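Local coordinates for acetone carboxylase alpha subunit (Xanthobacter autotrophicus Py2, PDB 5M45), which serves as a manganese-holding subunit of a six-chain assembly and belongs to the hydantoinase B/oxoprolinase family, at residues V453-C458 and S522-W527; E495-L500 and W532-M537; A80-E85 and M488-L493; V173-D178 and G185-G190. All coordinates share one frame; numbering follows the deposited sequence.

Contact 1 of 4, residues V453-C458 and S522-W527; sequences VNSFEC and SLRMVW
E457 and R524 meet in a buried salt bridge that links the chain just past strand 450-454, in one antiparallel sheet, to strand 520-526 in another. The charged pair runs from R524 NH2 to E457 OE1 at 3.1 Å. The oxygen sits at the guanidinium edge, near its plane, while the nitrogen comes down on the carboxylate from above; the two planes are 73° apart. Hydroxyl bonds form the next group. S522 OG donates to the syn lone pair of E457 OE1 at 2.6 Å. The same hydroxyl accepts from R524 NE along a nearly straight path of 172°, so it ties acid to base. S455 OG accepts from E457 N at 3.1 Å, an ST turn that fixes the chain ahead of the glutamate. A water completes the circuit, lying 2.7 Å from S455 OG and taking a hydrogen bond from R524 NH2. Further out, E457 OE2 pairs with R502 and Y499, N620 adds a bond to OE1, and R524 NH1 pairs with E495. With two arginines and several neutral donors around it, the E457 carboxylate is probably held ionised, while R524, gripped at NE, NH1 and NH2, has little freedom to turn.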
# COMPACT_ATOMS: atom_id res chain seq x y z
N VAL A 453 0.33 -10.65 -15.67
CA VAL A 453 1.42 -11.39 -16.31
C VAL A 453 2.74 -10.58 -16.28
O VAL A 453 2.73 -9.33 -16.20
CB VAL A 453 1.09 -11.84 -17.75
CG1 VAL A 453 -0.17 -12.70 -17.75
CG2 VAL A 453 0.87 -10.68 -18.72
N ASN A 454 3.85 -11.32 -16.32
CA ASN A 454 5.18 -10.73 -16.35
C ASN A 454 6.15 -11.79 -16.89
O ASN A 454 6.69 -12.58 -16.12
CB ASN A 454 5.62 -10.25 -14.97
CG ASN A 454 6.89 -9.38 -15.04
OD1 ASN A 454 6.82 -8.17 -15.01
ND2 ASN A 454 8.06 -10.03 -15.11
N SER A 455 6.35 -11.81 -18.21
CA SER A 455 7.14 -12.87 -18.83
C SER A 455 8.62 -12.76 -18.48
O SER A 455 9.23 -11.65 -18.62
CB SER A 455 7.02 -12.82 -20.37
OG SER A 455 7.85 -13.81 -20.93
N PHE A 456 9.21 -13.90 -18.11
CA PHE A 456 10.66 -14.02 -17.89
C PHE A 456 11.41 -14.62 -19.12
O PHE A 456 12.51 -15.17 -18.98
CB PHE A 456 10.97 -14.77 -16.57
CG PHE A 456 11.17 -13.84 -15.38
CD1 PHE A 456 10.10 -13.17 -14.81
CD2 PHE A 456 12.45 -13.66 -14.81
CE1 PHE A 456 10.29 -12.31 -13.74
CE2 PHE A 456 12.63 -12.80 -13.77
CZ PHE A 456 11.56 -12.14 -13.20
N GLU A 457 10.87 -14.41 -20.32
CA GLU A 457 11.62 -14.68 -21.55
C GLU A 457 12.92 -13.85 -21.57
O GLU A 457 13.90 -14.34 -22.10
CB GLU A 457 10.78 -14.42 -22.83
CG GLU A 457 9.80 -15.56 -23.13
CD GLU A 457 9.11 -15.49 -24.48
OE1 GLU A 457 8.85 -14.39 -25.03
OE2 GLU A 457 8.82 -16.60 -25.00
N CYS A 458 12.95 -12.66 -20.93
CA CYS A 458 14.16 -11.84 -20.90
C CYS A 458 15.12 -12.19 -19.73
O CYS A 458 15.99 -11.37 -19.35
CB CYS A 458 13.86 -10.33 -20.95
SG CYS A 458 12.66 -9.78 -19.70
N SER A 522 9.23 -13.48 -29.67
CA SER A 522 8.01 -14.28 -29.73
C SER A 522 6.83 -13.39 -30.13
O SER A 522 6.72 -12.26 -29.65
CB SER A 522 7.73 -14.97 -28.37
OG SER A 522 7.55 -14.07 -27.27
N LEU A 523 5.95 -13.91 -31.02
CA LEU A 523 4.72 -13.23 -31.38
C LEU A 523 3.60 -13.88 -30.58
O LEU A 523 3.40 -15.10 -30.67
CB LEU A 523 4.41 -13.38 -32.89
CG LEU A 523 3.14 -12.69 -33.41
CD1 LEU A 523 3.16 -11.23 -33.11
CD2 LEU A 523 2.93 -12.88 -34.91
N ARG A 524 2.87 -13.05 -29.84
CA ARG A 524 1.71 -13.49 -29.04
C ARG A 524 0.38 -13.00 -29.64
O ARG A 524 0.29 -11.86 -30.12
CB ARG A 524 1.79 -12.99 -27.61
CG ARG A 524 3.17 -13.08 -26.95
CD ARG A 524 3.82 -14.46 -27.02
NE ARG A 524 4.92 -14.45 -26.07
CZ ARG A 524 4.84 -14.68 -24.76
NH1 ARG A 524 3.71 -15.04 -24.18
NH2 ARG A 524 5.93 -14.54 -24.00
N MET A 525 -0.63 -13.85 -29.55
CA MET A 525 -2.02 -13.49 -29.85
C MET A 525 -2.82 -13.59 -28.56
O MET A 525 -2.75 -14.60 -27.86
CB MET A 525 -2.62 -14.40 -30.91
CG MET A 525 -3.97 -13.90 -31.44
SD MET A 525 -4.71 -14.79 -32.86
CE MET A 525 -5.32 -16.22 -31.99
N VAL A 526 -3.60 -12.56 -28.24
CA VAL A 526 -4.48 -12.58 -27.05
C VAL A 526 -5.58 -13.65 -27.24
O VAL A 526 -6.20 -13.74 -28.31
CB VAL A 526 -5.05 -11.18 -26.78
CG1 VAL A 526 -5.96 -11.18 -25.55
CG2 VAL A 526 -3.92 -10.16 -26.55
N TRP A 527 -5.81 -14.47 -26.21
CA TRP A 527 -6.71 -15.61 -26.32
C TRP A 527 -7.29 -16.07 -24.95
O TRP A 527 -6.53 -16.45 -24.04
CB TRP A 527 -5.97 -16.78 -27.00
CG TRP A 527 -6.84 -17.99 -27.14
CD1 TRP A 527 -6.81 -19.15 -26.40
CD2 TRP A 527 -7.91 -18.13 -28.07
NE1 TRP A 527 -7.81 -20.00 -26.82
CE2 TRP A 527 -8.50 -19.40 -27.84
CE3 TRP A 527 -8.46 -17.28 -29.04
CZ2 TRP A 527 -9.59 -19.86 -28.59
CZ3 TRP A 527 -9.53 -17.74 -29.79
CH2 TRP A 527 -10.12 -19.01 -29.54
O HOH W 1 5.96 -15.69 -21.36

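Contact 2 of 4, residues E495-L500 and W532-M537; sequences EPLVYL and WTMFFM
P496 sets CG, with CD beside it, over one face of the W532 indole, and this is the tight half of the contact. Its CG stands 3.6 Å from the centroid of the W532 six-membered ring, only 15° off the normal, a clear CH-pi contact. The meeting is displaced toward the rim, where P496 CD also comes within 3.6 Å of W532 CH2. An inverse gamma turn centred on P496 bends the chain here, just before strand 497-504 begins. The half built by L497 and M534 is looser, though also buried. These two side chains reach toward each other tip to tip, L497 CD1 lying 4.0 Å from M534 CE. The bend at chi3 of M534 (68°) swings CE toward L497. M534 SD lies at the indole edge and takes a weak hydrogen bond from W532 NE1 at 3.7 Å. The contact joins two antiparallel sheets: strand 497-504 borders 520-526, and 532-535 runs between 440-442 and 610-612. V453 of strand 450-454 touches both P496 and W532, L497 also packs on R524 and V526, and the W532 carbonyl oxygen is hydrogen-bonded to the Y754 hydroxyl of a second copy of this protein.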
# COMPACT_ATOMS: atom_id res chain seq x y z
N GLU A 495 -0.75 -17.40 -18.63
CA GLU A 495 -1.06 -16.16 -19.39
C GLU A 495 -2.21 -16.46 -20.36
O GLU A 495 -2.16 -17.50 -21.01
CB GLU A 495 0.16 -15.68 -20.23
CG GLU A 495 1.50 -15.56 -19.49
CD GLU A 495 2.73 -15.41 -20.39
OE1 GLU A 495 3.81 -14.96 -19.91
OE2 GLU A 495 2.66 -15.78 -21.60
N PRO A 496 -3.19 -15.54 -20.53
CA PRO A 496 -4.26 -15.72 -21.54
C PRO A 496 -3.79 -15.24 -22.92
O PRO A 496 -4.34 -14.29 -23.48
CB PRO A 496 -5.40 -14.87 -20.97
CG PRO A 496 -4.68 -13.73 -20.34
CD PRO A 496 -3.42 -14.33 -19.73
N LEU A 497 -2.78 -15.94 -23.44
CA LEU A 497 -2.06 -15.61 -24.66
C LEU A 497 -1.64 -16.94 -25.32
O LEU A 497 -1.36 -17.91 -24.60
CB LEU A 497 -0.76 -14.80 -24.37
CG LEU A 497 -0.88 -13.50 -23.54
CD1 LEU A 497 0.52 -13.00 -23.17
CD2 LEU A 497 -1.61 -12.43 -24.31
N VAL A 498 -1.56 -16.97 -26.65
CA VAL A 498 -0.98 -18.10 -27.38
C VAL A 498 0.16 -17.69 -28.30
O VAL A 498 0.15 -16.61 -28.88
CB VAL A 498 -2.02 -18.90 -28.20
CG1 VAL A 498 -3.04 -19.56 -27.26
CG2 VAL A 498 -2.73 -18.04 -29.22
N TYR A 499 1.17 -18.57 -28.39
CA TYR A 499 2.31 -18.37 -29.27
C TYR A 499 1.99 -18.59 -30.75
O TYR A 499 1.48 -19.63 -31.15
CB TYR A 499 3.46 -19.30 -28.88
CG TYR A 499 4.21 -18.91 -27.63
CD1 TYR A 499 3.76 -19.29 -26.37
CD2 TYR A 499 5.38 -18.16 -27.71
CE1 TYR A 499 4.43 -18.92 -25.22
CE2 TYR A 499 6.05 -17.77 -26.58
CZ TYR A 499 5.58 -18.16 -25.32
OH TYR A 499 6.26 -17.81 -24.18
N LEU A 500 2.27 -17.57 -31.56
CA LEU A 500 2.33 -17.70 -33.03
C LEU A 500 3.78 -17.68 -33.60
O LEU A 500 3.96 -17.82 -34.80
CB LEU A 500 1.53 -16.57 -33.67
CG LEU A 500 0.03 -16.46 -33.36
CD1 LEU A 500 -0.61 -15.34 -34.20
CD2 LEU A 500 -0.71 -17.76 -33.61
N TRP A 532 -8.97 -6.98 -20.62
CA TRP A 532 -7.53 -7.19 -20.62
C TRP A 532 -6.76 -5.90 -21.06
O TRP A 532 -7.25 -5.13 -21.92
CB TRP A 532 -7.20 -8.39 -21.54
CG TRP A 532 -5.79 -8.92 -21.38
CD1 TRP A 532 -4.77 -8.83 -22.27
CD2 TRP A 532 -5.26 -9.61 -20.24
NE1 TRP A 532 -3.65 -9.41 -21.76
CE2 TRP A 532 -3.93 -9.90 -20.51
CE3 TRP A 532 -5.82 -10.04 -19.03
CZ2 TRP A 532 -3.11 -10.57 -19.61
CZ3 TRP A 532 -5.01 -10.71 -18.13
CH2 TRP A 532 -3.66 -10.97 -18.43
N THR A 533 -5.58 -5.70 -20.47
CA THR A 533 -4.62 -4.62 -20.86
C THR A 533 -3.19 -5.17 -20.95
O THR A 533 -2.88 -6.19 -20.33
CB THR A 533 -4.58 -3.44 -19.87
OG1 THR A 533 -4.18 -3.91 -18.57
CG2 THR A 533 -5.94 -2.75 -19.80
N MET A 534 -2.33 -4.52 -21.77
CA MET A 534 -0.90 -4.85 -21.83
C MET A 534 -0.05 -3.58 -22.03
O MET A 534 -0.55 -2.53 -22.43
CB MET A 534 -0.60 -5.87 -22.96
CG MET A 534 -1.48 -7.13 -22.94
SD MET A 534 -1.08 -8.40 -24.15
CE MET A 534 0.52 -8.97 -23.55
N PHE A 535 1.24 -3.70 -21.75
CA PHE A 535 2.21 -2.62 -21.95
C PHE A 535 3.63 -3.17 -22.17
O PHE A 535 3.88 -4.37 -22.00
CB PHE A 535 2.13 -1.56 -20.84
CG PHE A 535 2.48 -2.06 -19.43
CD1 PHE A 535 1.51 -2.69 -18.63
CD2 PHE A 535 3.75 -1.83 -18.89
CE1 PHE A 535 1.81 -3.12 -17.34
CE2 PHE A 535 4.05 -2.26 -17.60
CZ PHE A 535 3.10 -2.89 -16.83
N PHE A 536 4.50 -2.28 -22.64
CA PHE A 536 5.90 -2.57 -22.97
C PHE A 536 6.85 -1.87 -21.99
O PHE A 536 6.55 -0.75 -21.52
CB PHE A 536 6.22 -2.05 -24.41
CG PHE A 536 5.50 -2.78 -25.52
CD1 PHE A 536 4.23 -2.41 -25.92
CD2 PHE A 536 6.11 -3.83 -26.19
CE1 PHE A 536 3.55 -3.07 -26.96
CE2 PHE A 536 5.44 -4.50 -27.23
CZ PHE A 536 4.14 -4.13 -27.60
N MET A 537 7.98 -2.48 -21.70
CA MET A 537 9.02 -1.89 -20.83
C MET A 537 10.42 -2.42 -21.20
O MET A 537 10.72 -3.59 -21.02
CB MET A 537 8.74 -2.18 -19.34
CG MET A 537 9.69 -1.49 -18.35
SD MET A 537 9.80 0.31 -18.52
CE MET A 537 11.52 0.64 -18.95

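Contact 3 of 4, residues A80-E85 and M488-L493; sequences ASPIVE and MEIWEL
P82 and I490 begin a buried, wholly apolar helix-to-helix contact, in which the short helix 82-85 is packed by its first turn against helix 488-494, some 400 residues further along the chain. The backbones come nearest at these two residues, with P82 CA 7.1 Å from I490 CA. The branch that does the touching is I490 CG2, which lies 3.7 Å from P82 CB and equally far from P82 CG, so the methyl presses on the flank of the pyrrolidine ring. W491 supplies the second half, and its indole is met from two directions. P82 CB sits over one face, 4.1 Å from W491 CZ3, while I83 CG1 comes to the ring edge, close to its plane and 4.1 Å from W491 CH2. I83 and W491 cross at about a right angle. The indole gets there because W491 CG lies anti to its carbonyl carbon (chi1 -71°), and its rotation is further fixed by a hydrogen bond from NE1 to the carbonyl of M485. On the proline side, S81 is the N-cap: its OG takes a weak capping bond from I83 N at 3.4 Å, and its carbonyl accepts from E85 N, which sets the turn that presents P82 and I83. Helix 227-255 flanks the first segment through Y229 and L232, strand 497-504 lies along the second through Y499 and R502, and the chain of another protein forms salt bridges with E489 and E492 of helix 488-494.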
# COMPACT_ATOMS: atom_id res chain seq x y z
N ALA A 80 3.37 -22.28 -7.72
CA ALA A 80 2.51 -22.28 -8.91
C ALA A 80 3.02 -21.40 -10.02
O ALA A 80 2.74 -21.68 -11.19
CB ALA A 80 1.08 -21.86 -8.55
N SER A 81 3.76 -20.36 -9.68
CA SER A 81 4.31 -19.42 -10.67
C SER A 81 5.54 -20.03 -11.40
O SER A 81 6.51 -20.43 -10.73
CB SER A 81 4.76 -18.12 -9.98
OG SER A 81 5.48 -17.28 -10.90
N PRO A 82 5.52 -20.06 -12.75
CA PRO A 82 6.68 -20.58 -13.49
C PRO A 82 7.99 -19.81 -13.27
O PRO A 82 9.06 -20.37 -13.44
CB PRO A 82 6.28 -20.47 -14.95
CG PRO A 82 4.78 -20.39 -14.96
CD PRO A 82 4.35 -19.85 -13.62
N ILE A 83 7.89 -18.54 -12.90
CA ILE A 83 9.04 -17.69 -12.57
C ILE A 83 9.92 -18.36 -11.50
O ILE A 83 11.16 -18.39 -11.62
CB ILE A 83 8.58 -16.28 -12.14
CG1 ILE A 83 7.86 -15.54 -13.29
CG2 ILE A 83 9.76 -15.43 -11.64
CD1 ILE A 83 7.13 -14.27 -12.87
N VAL A 84 9.26 -18.92 -10.48
CA VAL A 84 9.94 -19.65 -9.41
C VAL A 84 10.16 -21.14 -9.74
O VAL A 84 11.29 -21.65 -9.68
CB VAL A 84 9.17 -19.47 -8.08
CG1 VAL A 84 9.76 -20.37 -6.98
CG2 VAL A 84 9.18 -18.00 -7.66
N GLU A 85 9.08 -21.82 -10.11
CA GLU A 85 9.11 -23.28 -10.28
C GLU A 85 9.99 -23.80 -11.45
O GLU A 85 10.68 -24.82 -11.30
CB GLU A 85 7.68 -23.81 -10.42
CG GLU A 85 7.59 -25.32 -10.29
CD GLU A 85 7.92 -26.12 -11.56
OE1 GLU A 85 8.36 -27.29 -11.36
OE2 GLU A 85 7.76 -25.62 -12.71
N MET A 488 7.04 -22.86 -23.79
CA MET A 488 5.82 -22.22 -24.32
C MET A 488 4.55 -22.80 -23.66
O MET A 488 3.64 -22.04 -23.31
CB MET A 488 5.72 -22.37 -25.85
CG MET A 488 6.69 -21.50 -26.62
SD MET A 488 6.58 -21.59 -28.44
CE MET A 488 7.38 -23.15 -28.78
N GLU A 489 4.51 -24.12 -23.48
CA GLU A 489 3.31 -24.77 -22.94
C GLU A 489 3.07 -24.40 -21.46
O GLU A 489 1.90 -24.38 -20.99
CB GLU A 489 3.34 -26.30 -23.12
CG GLU A 489 3.25 -26.73 -24.59
CD GLU A 489 3.35 -28.23 -24.82
OE1 GLU A 489 3.83 -28.99 -23.97
OE2 GLU A 489 3.01 -28.63 -25.96
N ILE A 490 4.16 -24.13 -20.74
CA ILE A 490 4.09 -23.68 -19.34
C ILE A 490 3.63 -22.20 -19.25
O ILE A 490 2.73 -21.88 -18.45
CB ILE A 490 5.43 -23.91 -18.60
CG1 ILE A 490 5.76 -25.39 -18.51
CG2 ILE A 490 5.40 -23.29 -17.20
CD1 ILE A 490 4.84 -26.26 -17.65
N TRP A 491 4.22 -21.31 -20.06
CA TRP A 491 3.76 -19.91 -20.11
C TRP A 491 2.25 -19.81 -20.49
O TRP A 491 1.53 -18.98 -19.92
CB TRP A 491 4.60 -19.04 -21.04
CG TRP A 491 6.00 -18.74 -20.52
CD1 TRP A 491 7.17 -19.02 -21.14
CD2 TRP A 491 6.33 -18.09 -19.30
NE1 TRP A 491 8.23 -18.60 -20.37
CE2 TRP A 491 7.73 -18.05 -19.21
CE3 TRP A 491 5.56 -17.58 -18.24
CZ2 TRP A 491 8.40 -17.45 -18.13
CZ3 TRP A 491 6.21 -17.01 -17.16
CH2 TRP A 491 7.64 -16.95 -17.11
N GLU A 492 1.79 -20.70 -21.37
CA GLU A 492 0.38 -20.72 -21.77
C GLU A 492 -0.59 -21.10 -20.65
O GLU A 492 -1.76 -20.76 -20.74
CB GLU A 492 0.14 -21.55 -23.06
CG GLU A 492 0.66 -20.83 -24.31
CD GLU A 492 0.25 -21.45 -25.64
OE1 GLU A 492 -0.57 -22.43 -25.71
OE2 GLU A 492 0.77 -20.96 -26.68
N LEU A 493 -0.12 -21.80 -19.60
CA LEU A 493 -0.91 -22.06 -18.40
C LEU A 493 -1.02 -20.85 -17.46
O LEU A 493 -1.92 -20.81 -16.60
CB LEU A 493 -0.31 -23.19 -17.56
CG LEU A 493 -0.07 -24.57 -18.16
CD1 LEU A 493 0.48 -25.48 -17.05
CD2 LEU A 493 -1.34 -25.19 -18.77

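Contact 4 of 4, residues V173-D178 and G185-G190; sequences VTHVID and GSMATG. With MN (manganese (II) ion), chain M.
H175 and S186 form a first-shell and second-shell pair at the manganese site, where strand 165-175 of a seven-stranded antiparallel sheet ends and the chain loops back past itself. The imidazole is oriented by both of its nitrogens. ND1 binds the manganese ion at 2.3 Å, in company with H150 and D153, and NE2 on the other side of the ring donates to S186 OG at 2.9 Å with an angle of 153°. The hydroxyl lies at the ring edge and close to its plane, so metal and serine together fix the rotation of the ring. H175 CG is anti to the backbone N (chi1 176°), which carries the ring from the end of the strand across to the loop. S186 is itself held by two further bonds: its OG donates to I177 O at 2.6 Å, approaching 38° above the carbonyl plane, and its backbone N is bonded to N454 OD1. The hydroxyl is thus both acceptor and donor, so the I177 carbonyl positions the group that in turn probably steadies the metal ligand. S186 CB is close too, 3.4 Å from H175 CE1. The segments run nearest each other at D178 and S186, whose CA atoms are 5.0 Å apart, and D178 is itself tied by OD1 to T226. An acetate ion, probably from the crystallisation liquor, lies about 3 Å from the H175 side chain between nearest atoms. M187, bent at its second torsion, brings CE obliquely to 3.9 Å from H175 CE1.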
# COMPACT_ATOMS: atom_id res chain seq x y z
N VAL A 173 14.39 -15.57 -0.74
CA VAL A 173 13.74 -14.59 -1.63
C VAL A 173 13.08 -15.29 -2.81
O VAL A 173 13.66 -16.26 -3.35
CB VAL A 173 14.71 -13.50 -2.10
CG1 VAL A 173 15.91 -14.10 -2.85
CG2 VAL A 173 14.01 -12.46 -2.99
N THR A 174 11.90 -14.82 -3.21
CA THR A 174 11.27 -15.19 -4.49
C THR A 174 10.83 -13.91 -5.22
O THR A 174 10.26 -12.99 -4.60
CB THR A 174 9.99 -16.03 -4.34
OG1 THR A 174 9.06 -15.35 -3.48
CG2 THR A 174 10.26 -17.40 -3.77
N HIS A 175 11.07 -13.85 -6.52
CA HIS A 175 10.41 -12.84 -7.37
C HIS A 175 8.94 -13.22 -7.58
O HIS A 175 8.68 -14.26 -8.19
CB HIS A 175 11.10 -12.69 -8.74
CG HIS A 175 10.38 -11.73 -9.64
ND1 HIS A 175 10.81 -10.44 -9.85
CD2 HIS A 175 9.19 -11.84 -10.29
CE1 HIS A 175 9.93 -9.80 -10.61
NE2 HIS A 175 8.95 -10.63 -10.90
N VAL A 176 8.01 -12.41 -7.07
CA VAL A 176 6.54 -12.67 -7.24
C VAL A 176 5.99 -11.91 -8.46
O VAL A 176 6.59 -10.91 -8.92
CB VAL A 176 5.71 -12.33 -5.98
CG1 VAL A 176 6.28 -13.06 -4.77
CG2 VAL A 176 5.65 -10.80 -5.71
N ILE A 177 4.85 -12.37 -8.98
CA ILE A 177 4.31 -11.83 -10.23
C ILE A 177 3.92 -10.34 -10.10
O ILE A 177 4.25 -9.53 -10.98
CB ILE A 177 3.13 -12.67 -10.79
CG1 ILE A 177 3.58 -14.11 -11.06
CG2 ILE A 177 2.54 -12.01 -12.07
CD1 ILE A 177 2.43 -15.08 -11.32
N ASP A 178 3.22 -9.98 -9.02
CA ASP A 178 2.86 -8.60 -8.78
C ASP A 178 2.68 -8.30 -7.30
O ASP A 178 2.40 -9.22 -6.50
CB ASP A 178 1.62 -8.15 -9.59
CG ASP A 178 0.28 -8.45 -8.89
OD1 ASP A 178 -0.17 -9.63 -8.87
OD2 ASP A 178 -0.37 -7.51 -8.37
N GLY A 185 1.86 -5.76 -13.48
CA GLY A 185 3.09 -6.48 -13.83
C GLY A 185 4.10 -6.34 -12.69
O GLY A 185 3.82 -5.64 -11.70
N SER A 186 5.27 -6.96 -12.84
CA SER A 186 6.36 -6.84 -11.85
C SER A 186 7.19 -5.58 -12.07
O SER A 186 7.59 -4.93 -11.10
CB SER A 186 7.30 -8.04 -11.89
OG SER A 186 6.66 -9.31 -11.99
N MET A 187 7.44 -5.24 -13.34
CA MET A 187 8.31 -4.12 -13.75
C MET A 187 7.46 -2.93 -14.21
O MET A 187 7.56 -2.43 -15.33
CB MET A 187 9.22 -4.58 -14.91
CG MET A 187 9.90 -5.93 -14.74
SD MET A 187 10.76 -6.18 -13.15
CE MET A 187 11.51 -7.76 -13.51
N ALA A 188 6.57 -2.52 -13.31
CA ALA A 188 5.38 -1.77 -13.67
C ALA A 188 5.66 -0.29 -13.96
O ALA A 188 6.60 0.31 -13.41
CB ALA A 188 4.38 -1.88 -12.54
N THR A 189 4.83 0.26 -14.85
CA THR A 189 4.75 1.67 -15.16
C THR A 189 3.35 2.18 -14.79
O THR A 189 2.43 1.37 -14.64
CB THR A 189 4.94 1.94 -16.66
OG1 THR A 189 3.92 1.23 -17.39
CG2 THR A 189 6.30 1.46 -17.12
N GLY A 190 3.22 3.49 -14.68
CA GLY A 190 1.95 4.15 -14.33
C GLY A 190 2.10 5.06 -13.16
O GLY A 190 1.81 6.25 -13.25
MN MN M . 12.62 -9.34 -8.95

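How the contacts relate
Along the chain, residues 80-85 come first, then both segments of contact 4, then 453-458, 488-493, 495-500, 522-527 and 532-537, so contact 4 falls between the two halves of contact 3. Contacts 1 and 2 are neighbours, with centres about 5 Å apart, and share the sheet in which strands 497-504 and 520-526 pair. The centre of contact 3 is about 11 Å from that of contact 1, and its E492 OE2 accepts from Y499 N of contact 2. The centre of contact 4 lies about 15 Å from each of the other centres. I83 touches both F456 and H175, so contact 3 links the sheet-edge region of contact 1 to the manganese site.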